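Local coordinates for protein paenibacillus xanthan lyase (Paenibacillus, PDB 6F2P) that cleaves the polysaccharide xanthan as a calcium-binding lyase of polysaccharide lyase family 8, at residues 918-926 with 935-943. Residues are numbered along the deposited sequence; the frame is centred on the assembly and turned at random.
Sequences TKVGTWTGT and ADYIHDGNT. With CA (calcium ion), chain G.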
ATOM      1  N   THR A 918      43.405 -36.101 -16.713  1.00 55.43           N
ATOM      2  CA  THR A 918      43.288 -37.263 -17.574  1.00 62.60           C
ATOM      3  C   THR A 918      44.700 -37.742 -17.871  1.00 55.14           C
ATOM      4  O   THR A 918      45.525 -36.976 -18.363  1.00 58.58           O
ATOM      5  CB  THR A 918      42.536 -36.941 -18.885  1.00 62.60           C
ATOM      6  OG1 THR A 918      43.192 -35.867 -19.569  1.00 64.09           O
ATOM      7  CG2 THR A 918      41.094 -36.538 -18.593  1.00 49.95           C
ATOM      8  N   LYS A 919      44.988 -38.996 -17.546  1.00 59.54           N
ATOM      9  CA  LYS A 919      46.329 -39.538 -17.752  1.00 58.44           C
ATOM     10  C   LYS A 919      46.411 -40.377 -19.021  1.00 53.78           C
ATOM     11  O   LYS A 919      45.392 -40.756 -19.605  1.00 47.40           O
ATOM     12  CB  LYS A 919      46.774 -40.374 -16.546  1.00 56.42           C
ATOM     13  CG  LYS A 919      46.618 -39.670 -15.204  1.00 62.10           C
ATOM     14  CD  LYS A 919      47.110 -40.532 -14.045  1.00 62.86           C
ATOM     15  CE  LYS A 919      46.663 -39.957 -12.702  1.00 74.69           C
ATOM     16  NZ  LYS A 919      47.198 -40.717 -11.534  1.00 69.35           N
ATOM     17  N   VAL A 920      47.639 -40.640 -19.450  1.00 54.07           N
ATOM     18  CA  VAL A 920      47.911 -41.606 -20.506  1.00 51.96           C
ATOM     19  C   VAL A 920      49.130 -42.407 -20.066  1.00 58.40           C
ATOM     20  O   VAL A 920      50.154 -41.833 -19.690  1.00 56.42           O
ATOM     21  CB  VAL A 920      48.149 -40.929 -21.880  1.00 52.83           C
ATOM     22  CG1 VAL A 920      48.883 -41.868 -22.823  1.00 55.07           C
ATOM     23  CG2 VAL A 920      46.825 -40.470 -22.495  1.00 40.42           C
ATOM     24  N   GLY A 921      49.002 -43.731 -20.070  1.00 55.61           N
ATOM     25  CA  GLY A 921      50.052 -44.589 -19.555  1.00 54.80           C
ATOM     26  C   GLY A 921      49.955 -44.831 -18.057  1.00 56.24           C
ATOM     27  O   GLY A 921      49.072 -44.312 -17.376  1.00 59.91           O
ATOM     28  N   THR A 922      50.887 -45.620 -17.539  1.00 64.70           N
ATOM     29  CA  THR A 922      50.843 -46.053 -16.150  1.00 72.09           C
ATOM     30  C   THR A 922      51.725 -45.187 -15.252  1.00 66.89           C
ATOM     31  O   THR A 922      52.951 -45.194 -15.377  1.00 66.24           O
ATOM     32  CB  THR A 922      51.268 -47.529 -16.032  1.00 71.33           C
ATOM     33  OG1 THR A 922      50.573 -48.298 -17.022  1.00 65.66           O
ATOM     34  CG2 THR A 922      50.950 -48.081 -14.647  1.00 60.25           C
ATOM     35  N   TRP A 923      51.087 -44.448 -14.348  1.00 61.86           N
ATOM     36  CA  TRP A 923      51.800 -43.571 -13.419  1.00 67.56           C
ATOM     37  C   TRP A 923      51.697 -44.097 -11.983  1.00 70.39           C
ATOM     38  O   TRP A 923      50.676 -44.663 -11.596  1.00 76.71           O
ATOM     39  CB  TRP A 923      51.258 -42.136 -13.514  1.00 70.64           C
ATOM     40  CG  TRP A 923      51.482 -41.497 -14.865  1.00 62.04           C
ATOM     41  CD1 TRP A 923      50.782 -41.741 -16.016  1.00 60.78           C
ATOM     42  CD2 TRP A 923      52.475 -40.516 -15.201  1.00 56.86           C
ATOM     43  NE1 TRP A 923      51.282 -40.977 -17.046  1.00 60.00           N
ATOM     44  CE2 TRP A 923      52.320 -40.217 -16.572  1.00 57.58           C
ATOM     45  CE3 TRP A 923      53.479 -39.863 -14.478  1.00 55.16           C
ATOM     46  CZ2 TRP A 923      53.128 -39.291 -17.230  1.00 54.36           C
ATOM     47  CZ3 TRP A 923      54.282 -38.946 -15.133  1.00 49.02           C
ATOM     48  CH2 TRP A 923      54.101 -38.668 -16.495  1.00 52.74           C
ATOM     49  N   THR A 924      52.752 -43.895 -11.200  1.00 64.06           N
ATOM     50  CA  THR A 924      52.858 -44.469  -9.857  1.00 66.18           C
ATOM     51  C   THR A 924      52.950 -43.392  -8.764  1.00 71.77           C
ATOM     52  O   THR A 924      53.811 -42.512  -8.831  1.00 74.49           O
ATOM     53  CB  THR A 924      54.092 -45.404  -9.778  1.00 59.20           C
ATOM     54  OG1 THR A 924      53.801 -46.636 -10.450  1.00 54.51           O
ATOM     55  CG2 THR A 924      54.482 -45.694  -8.332  1.00 52.37           C
ATOM     56  N   GLY A 925      52.078 -43.472  -7.757  1.00 64.41           N
ATOM     57  CA  GLY A 925      52.034 -42.468  -6.699  1.00 62.94           C
ATOM     58  C   GLY A 925      52.775 -42.821  -5.417  1.00 65.59           C
ATOM     59  O   GLY A 925      52.957 -43.998  -5.113  1.00 75.75           O
ATOM     60  N   THR A 926      53.195 -41.809  -4.657  1.00 62.68           N
ATOM     61  CA  THR A 926      53.894 -42.045  -3.387  1.00 71.51           C
ATOM     62  C   THR A 926      53.895 -40.830  -2.439  1.00 70.25           C
ATOM     63  O   THR A 926      53.508 -39.726  -2.828  1.00 70.65           O
ATOM     64  CB  THR A 926      55.340 -42.562  -3.615  1.00 72.40           C
ATOM     65  OG1 THR A 926      55.823 -43.205  -2.427  1.00 79.67           O
ATOM     66  CG2 THR A 926      56.273 -41.429  -3.995  1.00 68.14           C
ATOM     67  N   ALA A 935      48.401 -34.961  -0.754  1.00 56.92           N
ATOM     68  CA  ALA A 935      49.080 -36.037  -0.052  1.00 62.94           C
ATOM     69  C   ALA A 935      50.258 -36.501  -0.896  1.00 65.87           C
ATOM     70  O   ALA A 935      51.414 -36.488  -0.458  1.00 56.58           O
ATOM     71  CB  ALA A 935      48.119 -37.188   0.182  1.00 51.32           C
ATOM     72  N   ASP A 936      49.941 -36.875  -2.130  1.00 65.42           N
ATOM     73  CA  ASP A 936      50.855 -37.610  -2.985  1.00 67.87           C
ATOM     74  C   ASP A 936      51.263 -36.836  -4.241  1.00 72.68           C
ATOM     75  O   ASP A 936      50.855 -35.690  -4.444  1.00 72.53           O
ATOM     76  CB  ASP A 936      50.189 -38.926  -3.405  1.00 63.17           C
ATOM     77  CG  ASP A 936      48.933 -38.710  -4.254  1.00 58.69           C
ATOM     78  OD1 ASP A 936      48.451 -37.558  -4.353  1.00 67.96           O
ATOM     79  OD2 ASP A 936      48.406 -39.703  -4.801  1.00 47.25           O
ATOM     80  N   TYR A 937      52.085 -37.487  -5.062  1.00 72.28           N
ATOM     81  CA  TYR A 937      52.366 -37.077  -6.435  1.00 62.71           C
ATOM     82  C   TYR A 937      52.516 -38.351  -7.257  1.00 60.99           C
ATOM     83  O   TYR A 937      52.519 -39.442  -6.699  1.00 67.73           O
ATOM     84  CB  TYR A 937      53.644 -36.242  -6.509  1.00 63.36           C
ATOM     85  CG  TYR A 937      54.813 -36.816  -5.742  1.00 64.39           C
ATOM     86  CD1 TYR A 937      55.653 -37.759  -6.318  1.00 61.66           C
ATOM     87  CD2 TYR A 937      55.080 -36.406  -4.443  1.00 67.29           C
ATOM     88  CE1 TYR A 937      56.724 -38.281  -5.616  1.00 72.77           C
ATOM     89  CE2 TYR A 937      56.148 -36.919  -3.733  1.00 73.07           C
ATOM     90  CZ  TYR A 937      56.968 -37.856  -4.322  1.00 76.69           C
ATOM     91  OH  TYR A 937      58.034 -38.368  -3.612  1.00 76.70           O
ATOM     92  N   ILE A 938      52.637 -38.228  -8.572  1.00 50.77           N
ATOM     93  CA  ILE A 938      52.809 -39.411  -9.405  1.00 54.74           C
ATOM     94  C   ILE A 938      54.074 -39.342 -10.268  1.00 60.01           C
ATOM     95  O   ILE A 938      54.632 -38.265 -10.477  1.00 58.85           O
ATOM     96  CB  ILE A 938      51.561 -39.689 -10.274  1.00 53.13           C
ATOM     97  CG1 ILE A 938      51.194 -38.467 -11.115  1.00 53.35           C
ATOM     98  CG2 ILE A 938      50.386 -40.078  -9.400  1.00 55.04           C
ATOM     99  CD1 ILE A 938      50.030 -38.715 -12.055  1.00 47.40           C
ATOM    100  N   HIS A 939      54.540 -40.497 -10.740  1.00 61.59           N
ATOM    101  CA  HIS A 939      55.725 -40.552 -11.596  1.00 58.72           C
ATOM    102  C   HIS A 939      55.662 -41.668 -12.640  1.00 58.33           C
ATOM    103  O   HIS A 939      54.918 -42.638 -12.480  1.00 61.48           O
ATOM    104  CB  HIS A 939      57.023 -40.618 -10.771  1.00 58.38           C
ATOM    105  CG  HIS A 939      57.173 -41.861  -9.946  1.00 70.60           C
ATOM    106  ND1 HIS A 939      57.323 -43.114 -10.503  1.00 71.08           N
ATOM    107  CD2 HIS A 939      57.226 -42.039  -8.604  1.00 71.39           C
ATOM    108  CE1 HIS A 939      57.446 -44.011  -9.540  1.00 70.19           C
ATOM    109  NE2 HIS A 939      57.391 -43.384  -8.378  1.00 73.88           N
ATOM    110  N   ASP A 940      56.443 -41.517 -13.710  1.00 55.68           N
ATOM    111  CA  ASP A 940      56.386 -42.430 -14.854  1.00 64.26           C
ATOM    112  C   ASP A 940      57.280 -43.661 -14.685  1.00 64.45           C
ATOM    113  O   ASP A 940      57.275 -44.566 -15.526  1.00 51.46           O
ATOM    114  CB  ASP A 940      56.736 -41.697 -16.157  1.00 60.34           C
ATOM    115  CG  ASP A 940      58.202 -41.284 -16.230  1.00 57.73           C
ATOM    116  OD1 ASP A 940      58.794 -40.953 -15.174  1.00 52.94           O
ATOM    117  OD2 ASP A 940      58.758 -41.290 -17.353  1.00 53.59           O
ATOM    118  N   GLY A 941      58.044 -43.686 -13.596  1.00 63.19           N
ATOM    119  CA  GLY A 941      58.905 -44.811 -13.296  1.00 58.97           C
ATOM    120  C   GLY A 941      60.093 -44.903 -14.232  1.00 61.99           C
ATOM    121  O   GLY A 941      60.613 -45.991 -14.482  1.00 69.85           O
ATOM    122  N   ASN A 942      60.522 -43.748 -14.738  1.00 66.03           N
ATOM    123  CA  ASN A 942      61.629 -43.642 -15.695  1.00 62.48           C
ATOM    124  C   ASN A 942      61.554 -44.664 -16.823  1.00 58.10           C
ATOM    125  O   ASN A 942      62.577 -45.203 -17.242  1.00 69.76           O
ATOM    126  CB  ASN A 942      62.992 -43.731 -14.991  1.00 61.08           C
ATOM    127  CG  ASN A 942      64.077 -42.932 -15.712  1.00 62.01           C
ATOM    128  OD1 ASN A 942      63.946 -42.613 -16.893  1.00 60.70           O
ATOM    129  ND2 ASN A 942      65.151 -42.603 -14.998  1.00 61.47           N
ATOM    130  N   THR A 943      60.348 -44.933 -17.310  1.00 55.67           N
ATOM    131  CA  THR A 943      60.182 -45.900 -18.388  1.00 60.46           C
ATOM    132  C   THR A 943      58.937 -45.615 -19.224  1.00 58.56           C
ATOM    133  O   THR A 943      58.028 -44.906 -18.782  1.00 58.36           O
ATOM    134  CB  THR A 943      60.135 -47.345 -17.850  1.00 66.86           C
ATOM    135  OG1 THR A 943      59.957 -48.261 -18.940  1.00 66.62           O
ATOM    136  CG2 THR A 943      58.999 -47.506 -16.842  1.00 55.44           C
TER
HETATM  137 CA    CA G1106      49.595 -33.980  -5.516  1.00 58.42          CA
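The indole of Trp923 lies across the backbone where His939 passes into Asp940: CB of Asp940 sits over one face of the six-membered ring, 4.0 Å from its centroid, in a CH-pi contact. At the ring's edge, in plane, are His939 N and the carbonyl end of Val920, whose O takes a 3.0 Å hydrogen bond from Trp923 NE1; this bond, with Asp940 over the face, holds the rotation of the indole. The imidazole of His939 has the carbonyl O of Thr924 over one face, offset toward the rim, while CG2 of Thr924 comes alongside and touches His939 CE1 at 3.6 Å. Tyr937 repeats the pattern two residues back, with Thr926 O over its ring and Thr926 CG2 beside CE1 and the hydroxyl. Both rings have CG set between the backbone N and the carbonyl carbon (chi1 65° for His939, 47° for Tyr937), which folds them back over the partner strand.

Strands 924-926 and 937-939 form an antiparallel beta hairpin in the golvesin C-terminal-like domain, and 937-939 pairs on its other edge with strand 1030-1039. Thr924 and His939 make a hydrogen-bonded pair: Thr924 N reaches His939 O at 2.8 Å, nearly straight and in the carbonyl plane, whereas the return bond, His939 N to Thr924 O, is bent to 137°. Gly925 faces Ile938.

On the side away from His939 and Tyr937, Ile938 meets the extended Lys919 tip to tip, CD1 to NZ 3.5 Å, and also touches Trp923 CB; Val950 lies against both Ile938 and Trp923. Asp936 gives its carbonyl O to a calcium ion at 2.4 Å, a site completed by Asp910, Asn911, Tyr933 and Asp1032. Asp940 is buried, its OD2 in a salt bridge with Lys945 and its OD1 taking a hydrogen bond from Val1029 N.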